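Local coordinates for protein MlnE (Bacillus amyloliquefaciens subsp. plantarum, PDB 5D2E) that supplies the NADP-binding, B-type ketoreductase at the N-terminal end of a macrolactin assembly-line protein, where it probably reduces beta-keto groups of the growing polyketide chain, at residues I128-A133 against L152-Q157; I173-E178 against P186-V191; A394-P399 against K438-K443. All blocks are in the same frame, centred on the assembly; numbering follows the deposited sequence.

Interaction 1. Residues I128-A133 against L152-Q157; sequences IIHFLA and LYSLFQ
The imidazole of His-130 reaches the helix because its CG stands anti to the backbone N (chi1 -172°), which sends the ring straight out from strand 127-133; Ser-154 on helix 141-164, its OG likewise anti to the backbone N, comes to meet it. His-130 NE2 and Ser-154 OG lie 2.9 Å apart in a nearly straight hydrogen bond (176°), made at the edge of the ring, and either atom could be the donor. Ser-154 OG also bonds to Tyr-111 OH, so this buried hydroxyl has two polar partners. Leu-155 takes care of the flat side of the imidazole: its CD2 sits over one face, 3.8 Å from the centroid of the His-130 ring, in a CH-pi contact offset from the ring centre toward His-130 CD2 and CG. Edge bond and covered face together restrict the rotation of the ring. Beside them Leu-132 CD1 packs 3.5 Å from Ser-154 OG, an apolar neighbour of the hydroxyl. Serine suits the helix here, being short enough to admit an imidazole between strand and helix, while leucine's branched end brings a methyl over the face. Strand and helix run roughly antiparallel, at 148°, as expected for the first half of a beta-alpha-beta crossover in a Rossmann-like fold, here the unit of strand 127-133, helix 141-164 and strand 171-180.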
loop_
_atom_site.group_PDB
_atom_site.type_symbol
_atom_site.label_atom_id
_atom_site.label_comp_id
_atom_site.label_asym_id
_atom_site.label_seq_id
_atom_site.Cartn_x
_atom_site.Cartn_y
_atom_site.Cartn_z
ATOM N N ILE A 128 -6.147 22.117 -5.565
ATOM C CA ILE A 128 -7.153 21.128 -5.754
ATOM C C ILE A 128 -7.327 20.417 -4.438
ATOM O O ILE A 128 -6.320 20.035 -3.840
ATOM C CB ILE A 128 -6.725 20.038 -6.770
ATOM C CG1 ILE A 128 -6.127 20.602 -8.055
ATOM C CG2 ILE A 128 -7.858 19.112 -7.027
ATOM C CD1 ILE A 128 -6.898 21.668 -8.715
ATOM N N ILE A 129 -8.590 20.278 -4.003
ATOM C CA ILE A 129 -8.973 19.571 -2.807
ATOM C C ILE A 129 -9.824 18.373 -3.265
ATOM O O ILE A 129 -10.837 18.498 -3.901
ATOM C CB ILE A 129 -9.740 20.377 -1.764
ATOM C CG1 ILE A 129 -9.004 21.688 -1.398
ATOM C CG2 ILE A 129 -10.111 19.488 -0.567
ATOM C CD1 ILE A 129 -7.699 21.512 -0.765
ATOM N N HIS A 130 -9.349 17.163 -2.929
ATOM C CA HIS A 130 -10.105 15.976 -3.225
ATOM C C HIS A 130 -10.589 15.404 -1.916
ATOM O O HIS A 130 -9.802 14.874 -1.096
ATOM C CB HIS A 130 -9.221 14.986 -3.948
ATOM C CG HIS A 130 -9.959 13.804 -4.476
ATOM N ND1 HIS A 130 -10.242 12.702 -3.699
ATOM C CD2 HIS A 130 -10.417 13.512 -5.722
ATOM C CE1 HIS A 130 -10.914 11.813 -4.410
ATOM N NE2 HIS A 130 -10.999 12.260 -5.655
ATOM N N PHE A 131 -11.892 15.509 -1.674
ATOM C CA PHE A 131 -12.458 15.010 -0.442
ATOM C C PHE A 131 -13.742 14.207 -0.664
ATOM O O PHE A 131 -14.845 14.649 -0.312
ATOM C CB PHE A 131 -12.751 16.207 0.495
ATOM C CG PHE A 131 -13.267 15.819 1.904
ATOM C CD1 PHE A 131 -12.936 14.640 2.501
ATOM C CD2 PHE A 131 -14.049 16.692 2.611
ATOM C CE1 PHE A 131 -13.372 14.330 3.805
ATOM C CE2 PHE A 131 -14.494 16.393 3.888
ATOM C CZ PHE A 131 -14.127 15.224 4.494
ATOM N N LEU A 132 -13.576 13.024 -1.185
ATOM C CA LEU A 132 -14.633 12.065 -1.418
ATOM C C LEU A 132 -14.507 10.848 -0.478
ATOM O O LEU A 132 -15.456 10.081 -0.334
ATOM C CB LEU A 132 -14.515 11.486 -2.800
ATOM C CG LEU A 132 -14.558 12.472 -3.955
ATOM C CD1 LEU A 132 -14.531 11.714 -5.255
ATOM C CD2 LEU A 132 -15.785 13.411 -3.860
ATOM N N ALA A 133 -13.317 10.661 0.090
ATOM C CA ALA A 133 -12.978 9.401 0.829
ATOM C C ALA A 133 -13.495 9.389 2.251
ATOM O O ALA A 133 -12.802 9.856 3.204
ATOM C CB ALA A 133 -11.483 9.151 0.812
ATOM N N LEU A 152 -8.748 5.810 -5.190
ATOM C CA LEU A 152 -7.844 5.440 -6.296
ATOM C C LEU A 152 -8.398 5.713 -7.668
ATOM O O LEU A 152 -7.751 6.405 -8.483
ATOM C CB LEU A 152 -7.476 3.940 -6.178
ATOM C CG LEU A 152 -6.673 3.330 -7.360
ATOM C CD1 LEU A 152 -5.287 3.956 -7.387
ATOM C CD2 LEU A 152 -6.691 1.807 -7.232
ATOM N N TYR A 153 -9.605 5.242 -7.951
ATOM C CA TYR A 153 -10.098 5.408 -9.286
ATOM C C TYR A 153 -10.493 6.858 -9.633
ATOM O O TYR A 153 -10.206 7.331 -10.725
ATOM C CB TYR A 153 -11.186 4.411 -9.635
ATOM C CG TYR A 153 -10.668 2.970 -9.744
ATOM C CD1 TYR A 153 -9.785 2.603 -10.737
ATOM C CD2 TYR A 153 -11.079 1.992 -8.874
ATOM C CE1 TYR A 153 -9.295 1.279 -10.832
ATOM C CE2 TYR A 153 -10.596 0.677 -8.952
ATOM C CZ TYR A 153 -9.731 0.323 -9.933
ATOM O OH TYR A 153 -9.288 -0.963 -9.968
ATOM N N SER A 154 -11.086 7.559 -8.691
ATOM C CA SER A 154 -11.470 8.931 -8.921
ATOM C C SER A 154 -10.192 9.738 -9.176
ATOM O O SER A 154 -10.107 10.582 -10.070
ATOM C CB SER A 154 -12.174 9.508 -7.662
ATOM O OG SER A 154 -12.291 10.936 -7.890
ATOM N N LEU A 155 -9.174 9.487 -8.388
ATOM C CA LEU A 155 -7.899 10.197 -8.568
ATOM C C LEU A 155 -7.220 9.848 -9.877
ATOM O O LEU A 155 -6.628 10.712 -10.492
ATOM C CB LEU A 155 -6.949 9.943 -7.383
ATOM C CG LEU A 155 -7.232 10.698 -6.062
ATOM C CD1 LEU A 155 -6.396 10.073 -4.983
ATOM C CD2 LEU A 155 -7.041 12.228 -6.127
ATOM N N PHE A 156 -7.279 8.585 -10.260
ATOM C CA PHE A 156 -6.726 8.189 -11.545
ATOM C C PHE A 156 -7.449 8.936 -12.675
ATOM O O PHE A 156 -6.764 9.538 -13.519
ATOM C CB PHE A 156 -6.868 6.713 -11.721
ATOM C CG PHE A 156 -6.805 6.274 -13.137
ATOM C CD1 PHE A 156 -5.610 6.339 -13.831
ATOM C CD2 PHE A 156 -7.923 5.799 -13.749
ATOM C CE1 PHE A 156 -5.552 5.947 -15.156
ATOM C CE2 PHE A 156 -7.869 5.413 -15.057
ATOM C CZ PHE A 156 -6.678 5.463 -15.752
ATOM N N GLN A 157 -8.794 8.938 -12.660
ATOM C CA GLN A 157 -9.545 9.667 -13.678
ATOM C C GLN A 157 -9.155 11.168 -13.677
ATOM O O GLN A 157 -8.966 11.802 -14.750
ATOM C CB GLN A 157 -11.046 9.498 -13.574
ATOM C CG GLN A 157 -11.613 8.076 -13.669
ATOM C CD GLN A 157 -11.340 7.347 -14.979
ATOM O OE1 GLN A 157 -11.595 6.120 -15.142
ATOM N NE2 GLN A 157 -10.896 8.106 -15.946
#

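Interaction 2. Residues I173-E178 against P186-V191; sequences ILYLYE and PIYNAV
Tyr-175 spans the gap between strand 171-180 and helix 186-201, the first two elements of a beta-alpha-beta unit in the Rossmann-like part of the chain. Its CB points at the helix, and with CG anti to the backbone N (chi1 161°) the ring carries on in that direction. From CG through CD2 to CE2 the ring lies beneath Val-191, whose CG1 sits over one face, 3.6 Å from the centroid of the Tyr-175 ring; Val-191 CB comes within 3.5 Å of Tyr-175 CE2. Nearer the tip, CZ meets the second methyl, Val-191 CG2, which lies 3.4 Å from Tyr-175 OH. The hydroxyl ends the path by donating to the backbone, Tyr-175 OH to Tyr-188 O at 2.9 Å, approaching well to the side of the carbonyl (108° at the oxygen). A beta-branched valine suits this place, for its two methyls follow the ring from face to hydroxyl.

Tyr-177, two residues on, has its CG between the backbone N and the carbonyl carbon, which lays its ring along the start of the helix. Tyr-188 CB rests over one face of the Tyr-177 ring, 3.6 Å from Tyr-177 CG, while the rest of Tyr-188 runs past in the opposite direction until its hydroxyl bonds to Ala-134 O. Tyr-177 OH has a weak partner in Glu-211, and across the contact it accepts a second weak bond from Asn-189 ND2, long at 3.4 Å but nearly straight at 167°.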
loop_
_atom_site.group_PDB
_atom_site.type_symbol
_atom_site.label_atom_id
_atom_site.label_comp_id
_atom_site.label_asym_id
_atom_site.label_seq_id
_atom_site.Cartn_x
_atom_site.Cartn_y
_atom_site.Cartn_z
ATOM N N ILE A 173 -2.242 19.374 -5.002
ATOM C CA ILE A 173 -3.405 18.503 -4.819
ATOM C C ILE A 173 -3.415 18.014 -3.359
ATOM O O ILE A 173 -2.412 17.459 -2.912
ATOM C CB ILE A 173 -3.357 17.297 -5.724
ATOM C CG1 ILE A 173 -3.371 17.712 -7.214
ATOM C CG2 ILE A 173 -4.531 16.367 -5.381
ATOM C CD1 ILE A 173 -1.985 17.791 -7.853
ATOM N N LEU A 174 -4.508 18.224 -2.638
ATOM C CA LEU A 174 -4.639 17.798 -1.277
ATOM C C LEU A 174 -5.745 16.822 -1.254
ATOM O O LEU A 174 -6.901 17.161 -1.532
ATOM C CB LEU A 174 -4.882 18.987 -0.301
ATOM C CG LEU A 174 -5.146 18.584 1.163
ATOM C CD1 LEU A 174 -3.966 17.846 1.816
ATOM C CD2 LEU A 174 -5.488 19.843 1.964
ATOM N N TYR A 175 -5.395 15.568 -0.947
ATOM C CA TYR A 175 -6.290 14.469 -0.826
ATOM C C TYR A 175 -6.592 14.268 0.652
ATOM O O TYR A 175 -5.688 14.135 1.438
ATOM C CB TYR A 175 -5.646 13.236 -1.429
ATOM C CG TYR A 175 -6.247 11.947 -0.994
ATOM C CD1 TYR A 175 -7.476 11.505 -1.465
ATOM C CD2 TYR A 175 -5.591 11.160 -0.038
ATOM C CE1 TYR A 175 -8.034 10.318 -0.972
ATOM C CE2 TYR A 175 -6.150 9.981 0.436
ATOM C CZ TYR A 175 -7.348 9.566 -0.029
ATOM O OH TYR A 175 -7.794 8.340 0.472
ATOM N N LEU A 176 -7.892 14.231 0.997
ATOM C CA LEU A 176 -8.404 14.064 2.345
ATOM C C LEU A 176 -9.276 12.846 2.468
ATOM O O LEU A 176 -10.034 12.531 1.583
ATOM C CB LEU A 176 -9.273 15.263 2.774
ATOM C CG LEU A 176 -8.722 16.645 2.460
ATOM C CD1 LEU A 176 -9.687 17.793 2.746
ATOM C CD2 LEU A 176 -7.457 16.815 3.238
ATOM N N TYR A 177 -9.148 12.169 3.606
ATOM C CA TYR A 177 -10.031 11.102 3.966
ATOM C C TYR A 177 -10.299 11.133 5.472
ATOM O O TYR A 177 -9.473 11.603 6.241
ATOM C CB TYR A 177 -9.503 9.728 3.606
ATOM C CG TYR A 177 -8.276 9.245 4.296
ATOM C CD1 TYR A 177 -7.012 9.632 3.850
ATOM C CD2 TYR A 177 -8.359 8.385 5.415
ATOM C CE1 TYR A 177 -5.863 9.161 4.457
ATOM C CE2 TYR A 177 -7.209 7.903 6.019
ATOM C CZ TYR A 177 -5.972 8.313 5.545
ATOM O OH TYR A 177 -4.829 7.874 6.143
ATOM N N GLU A 178 -11.438 10.562 5.844
ATOM C CA GLU A 178 -11.860 10.515 7.216
ATOM C C GLU A 178 -11.532 9.167 7.823
ATOM O O GLU A 178 -11.579 8.122 7.170
ATOM C CB GLU A 178 -13.346 10.697 7.363
ATOM C CG GLU A 178 -13.854 12.061 6.943
ATOM C CD GLU A 178 -15.364 12.157 7.116
ATOM O OE1 GLU A 178 -16.045 11.134 7.382
ATOM O OE2 GLU A 178 -15.831 13.262 7.052
ATOM N N PRO A 186 -7.466 1.061 5.410
ATOM C CA PRO A 186 -6.348 0.518 4.612
ATOM C C PRO A 186 -6.349 0.973 3.191
ATOM O O PRO A 186 -5.299 1.259 2.670
ATOM C CB PRO A 186 -6.511 -0.999 4.689
ATOM C CG PRO A 186 -7.591 -1.268 5.655
ATOM C CD PRO A 186 -8.297 0.003 6.023
ATOM N N ILE A 187 -7.525 1.111 2.606
ATOM C CA ILE A 187 -7.646 1.599 1.231
ATOM C C ILE A 187 -7.336 3.090 1.160
ATOM O O ILE A 187 -6.394 3.539 0.441
ATOM C CB ILE A 187 -9.006 1.252 0.639
ATOM C CG1 ILE A 187 -9.094 -0.228 0.431
ATOM C CG2 ILE A 187 -9.267 1.959 -0.670
ATOM C CD1 ILE A 187 -10.431 -0.744 -0.066
ATOM N N TYR A 188 -8.003 3.883 1.995
ATOM C CA TYR A 188 -7.789 5.298 1.853
ATOM C C TYR A 188 -6.367 5.711 2.230
ATOM O O TYR A 188 -5.796 6.605 1.617
ATOM C CB TYR A 188 -8.808 6.089 2.653
ATOM C CG TYR A 188 -10.228 5.930 2.268
ATOM C CD1 TYR A 188 -10.591 5.688 0.986
ATOM C CD2 TYR A 188 -11.256 6.137 3.194
ATOM C CE1 TYR A 188 -11.924 5.588 0.614
ATOM C CE2 TYR A 188 -12.573 6.059 2.834
ATOM C CZ TYR A 188 -12.931 5.810 1.541
ATOM O OH TYR A 188 -14.262 5.759 1.132
ATOM N N ASN A 189 -5.781 5.038 3.224
ATOM C CA ASN A 189 -4.412 5.332 3.673
ATOM C C ASN A 189 -3.356 4.991 2.550
ATOM O O ASN A 189 -2.373 5.690 2.356
ATOM C CB ASN A 189 -4.153 4.480 4.940
ATOM C CG ASN A 189 -2.719 4.537 5.393
ATOM O OD1 ASN A 189 -1.988 3.553 5.242
ATOM N ND2 ASN A 189 -2.307 5.658 5.882
ATOM N N ALA A 190 -3.678 4.000 1.743
ATOM C CA ALA A 190 -2.764 3.553 0.649
ATOM C C ALA A 190 -2.628 4.563 -0.493
ATOM O O ALA A 190 -1.654 4.546 -1.251
ATOM C CB ALA A 190 -3.148 2.182 0.140
ATOM N N VAL A 191 -3.565 5.494 -0.604
ATOM C CA VAL A 191 -3.474 6.522 -1.618
ATOM C C VAL A 191 -2.211 7.323 -1.601
ATOM O O VAL A 191 -1.771 7.710 -2.654
ATOM C CB VAL A 191 -4.701 7.448 -1.535
ATOM C CG1 VAL A 191 -4.583 8.650 -2.430
ATOM C CG2 VAL A 191 -5.977 6.658 -1.826
#

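Interaction 3. Residues A394-P399 against K438-K443; sequences AAEEEP and KGRPGK
Charge pairing between Glu-396 and Arg-440 takes a stacked form. The carboxylate lies over the guanidinium with the two planes only 20° apart, and Glu-396 OE2 stands 3.9 Å from Arg-440 NH1. This is a long salt bridge, and because the oxygen is well out of the guanidinium plane no N-H points at it. Arg-440 NE has its stronger partner outside the two loops, in a salt bridge with Asp-392 OD1 on helix 386-394.

The hydrogen bonds between the two side chains pass through water. One water donates to Glu-396 OE2 at 2.9 Å and accepts from Arg-440 NH1 at 2.9 Å, lying in the guanidinium plane at its edge. The bend at chi2 of Arg-440 (-78°) turns its chain toward these acids, while Glu-396, with CG anti to the backbone N and the chain extended beyond it, spans the distance from the other loop.

Van der Waals contact is modest. Glu-396 CG packs over a face of the guanidinium, 3.7 Å from Arg-440 NH1, and Pro-441 CG comes 4.3 Å from Glu-398 O.

Backbone turns place both loops. A type I beta turn from Ala-395 to Glu-398, closed by Glu-398 N to Ala-395 O at 3.0 Å, follows helix 386-394 and carries Glu-396. On the other side Gly-439 ends helix 419-437 in a Schellman motif, its positive phi (69°) being easy for glycine. The contact therefore joins the exits of two helices in the KR domain, away from the NADP site. Arginine suits its place because one flat cation can serve an acid at NE, a water at its edge and a carboxylate over its face. With its direct pairing long and its hydrogen bonds relayed by water, the link between Glu-396 and Arg-440 is probably weaker than an in-plane, two-bond salt bridge would be.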
loop_
_atom_site.group_PDB
_atom_site.type_symbol
_atom_site.label_atom_id
_atom_site.label_comp_id
_atom_site.label_asym_id
_atom_site.label_seq_id
_atom_site.Cartn_x
_atom_site.Cartn_y
_atom_site.Cartn_z
ATOM N N ALA A 394 -11.389 -15.618 4.660
ATOM C CA ALA A 394 -11.556 -17.085 4.635
ATOM C C ALA A 394 -10.854 -17.789 5.782
ATOM O O ALA A 394 -11.277 -18.851 6.175
ATOM C CB ALA A 394 -11.035 -17.640 3.333
ATOM N N ALA A 395 -9.744 -17.231 6.274
ATOM C CA ALA A 395 -8.946 -17.898 7.291
ATOM C C ALA A 395 -9.192 -17.354 8.693
ATOM O O ALA A 395 -8.405 -17.631 9.611
ATOM C CB ALA A 395 -7.477 -17.773 6.963
ATOM N N GLU A 396 -10.267 -16.580 8.838
ATOM C CA GLU A 396 -10.590 -15.902 10.084
ATOM C C GLU A 396 -10.528 -16.818 11.321
ATOM O O GLU A 396 -9.953 -16.446 12.331
ATOM C CB GLU A 396 -12.010 -15.329 9.974
ATOM C CG GLU A 396 -12.435 -14.588 11.201
ATOM C CD GLU A 396 -13.624 -13.682 10.963
ATOM O OE1 GLU A 396 -14.018 -13.441 9.790
ATOM O OE2 GLU A 396 -14.165 -13.205 11.986
ATOM N N GLU A 397 -11.130 -18.007 11.201
ATOM C CA GLU A 397 -11.203 -18.977 12.309
ATOM C C GLU A 397 -9.978 -19.926 12.392
ATOM O O GLU A 397 -9.947 -20.797 13.247
ATOM C CB GLU A 397 -12.474 -19.845 12.208
ATOM C CG GLU A 397 -13.806 -19.130 12.032
ATOM C CD GLU A 397 -14.130 -18.183 13.178
ATOM O OE1 GLU A 397 -13.608 -18.385 14.297
ATOM O OE2 GLU A 397 -14.898 -17.213 12.972
ATOM N N GLU A 398 -8.982 -19.811 11.514
ATOM C CA GLU A 398 -7.864 -20.727 11.548
ATOM C C GLU A 398 -6.816 -20.290 12.558
ATOM O O GLU A 398 -6.616 -19.074 12.804
ATOM C CB GLU A 398 -7.284 -20.940 10.142
ATOM C CG GLU A 398 -8.269 -21.614 9.186
ATOM C CD GLU A 398 -8.733 -22.986 9.690
ATOM O OE1 GLU A 398 -7.854 -23.786 10.038
ATOM O OE2 GLU A 398 -9.956 -23.231 9.766
ATOM N N PRO A 399 -6.158 -21.276 13.194
ATOM C CA PRO A 399 -5.176 -20.985 14.248
ATOM C C PRO A 399 -3.825 -20.578 13.599
ATOM O O PRO A 399 -2.825 -21.340 13.645
ATOM C CB PRO A 399 -5.067 -22.342 14.985
ATOM C CG PRO A 399 -5.212 -23.353 13.827
ATOM C CD PRO A 399 -6.281 -22.742 12.948
ATOM N N LYS A 438 -9.031 -6.439 14.752
ATOM C CA LYS A 438 -9.946 -7.536 14.879
ATOM C C LYS A 438 -9.422 -8.621 15.836
ATOM O O LYS A 438 -10.076 -9.607 16.008
ATOM C CB LYS A 438 -10.274 -8.153 13.495
ATOM C CG LYS A 438 -11.103 -7.326 12.579
ATOM C CD LYS A 438 -12.375 -6.797 13.241
ATOM C CE LYS A 438 -13.164 -6.118 12.156
ATOM N NZ LYS A 438 -14.257 -5.279 12.667
ATOM N N GLY A 439 -8.221 -8.470 16.363
ATOM C CA GLY A 439 -7.645 -9.420 17.282
ATOM C C GLY A 439 -7.299 -10.746 16.656
ATOM O O GLY A 439 -7.432 -11.798 17.265
ATOM N N ARG A 440 -6.825 -10.731 15.423
ATOM C CA ARG A 440 -6.403 -11.989 14.787
ATOM C C ARG A 440 -5.230 -12.591 15.492
ATOM O O ARG A 440 -4.231 -11.891 15.802
ATOM C CB ARG A 440 -6.013 -11.746 13.309
ATOM C CG ARG A 440 -7.140 -11.318 12.430
ATOM C CD ARG A 440 -8.060 -12.450 12.010
ATOM N NE ARG A 440 -8.930 -11.942 10.969
ATOM C CZ ARG A 440 -10.148 -11.464 11.144
ATOM N NH1 ARG A 440 -10.723 -11.476 12.340
ATOM N NH2 ARG A 440 -10.795 -10.951 10.098
ATOM N N PRO A 441 -5.272 -13.915 15.687
ATOM C CA PRO A 441 -4.162 -14.539 16.367
ATOM C C PRO A 441 -2.893 -14.661 15.527
ATOM O O PRO A 441 -2.932 -14.527 14.315
ATOM C CB PRO A 441 -4.706 -15.882 16.789
ATOM C CG PRO A 441 -5.839 -16.147 15.848
ATOM C CD PRO A 441 -6.433 -14.800 15.540
ATOM N N GLY A 442 -1.786 -14.881 16.211
ATOM C CA GLY A 442 -0.489 -14.995 15.597
ATOM C C GLY A 442 0.114 -13.669 15.129
ATOM O O GLY A 442 -0.392 -12.601 15.449
ATOM N N LYS A 443 1.194 -13.773 14.376
ATOM C CA LYS A 443 1.968 -12.646 13.929
ATOM C C LYS A 443 1.389 -12.147 12.600
ATOM O O LYS A 443 1.032 -12.971 11.722
ATOM C CB LYS A 443 3.441 -13.015 13.792
ATOM C CG LYS A 443 4.269 -11.838 13.275
ATOM C CD LYS A 443 5.651 -11.680 13.868
ATOM C CE LYS A 443 6.203 -10.286 13.630
ATOM N NZ LYS A 443 5.749 -9.156 14.471
HETATM O O HOH W 1 -13.375 -10.482 12.760
#

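How the interactions relate
From the N terminus, interaction 1 comes first, closing the loop between strand 127-133 and helix 141-164. The chain then enters strand 171-180, parallel to strand 127-133, and interaction 2 closes a shorter loop onto helix 186-201. These two touch: backbone bonds probably join His-130 N to Leu-174 O and Ile-128 O to Leu-174 N, and Leu-155 packs on Val-191 between the helices. Interaction 3, its centre about 27 Å from that of interaction 2, joins the exits of helices 386-394 and 419-437 in the KR domain, closing the loop that holds strand 402-408 and helix 419-437. All three follow in series, neither nesting nor crossing. Helix 419-437 packs on helix 186-201 through Phe-423 and Cys-427.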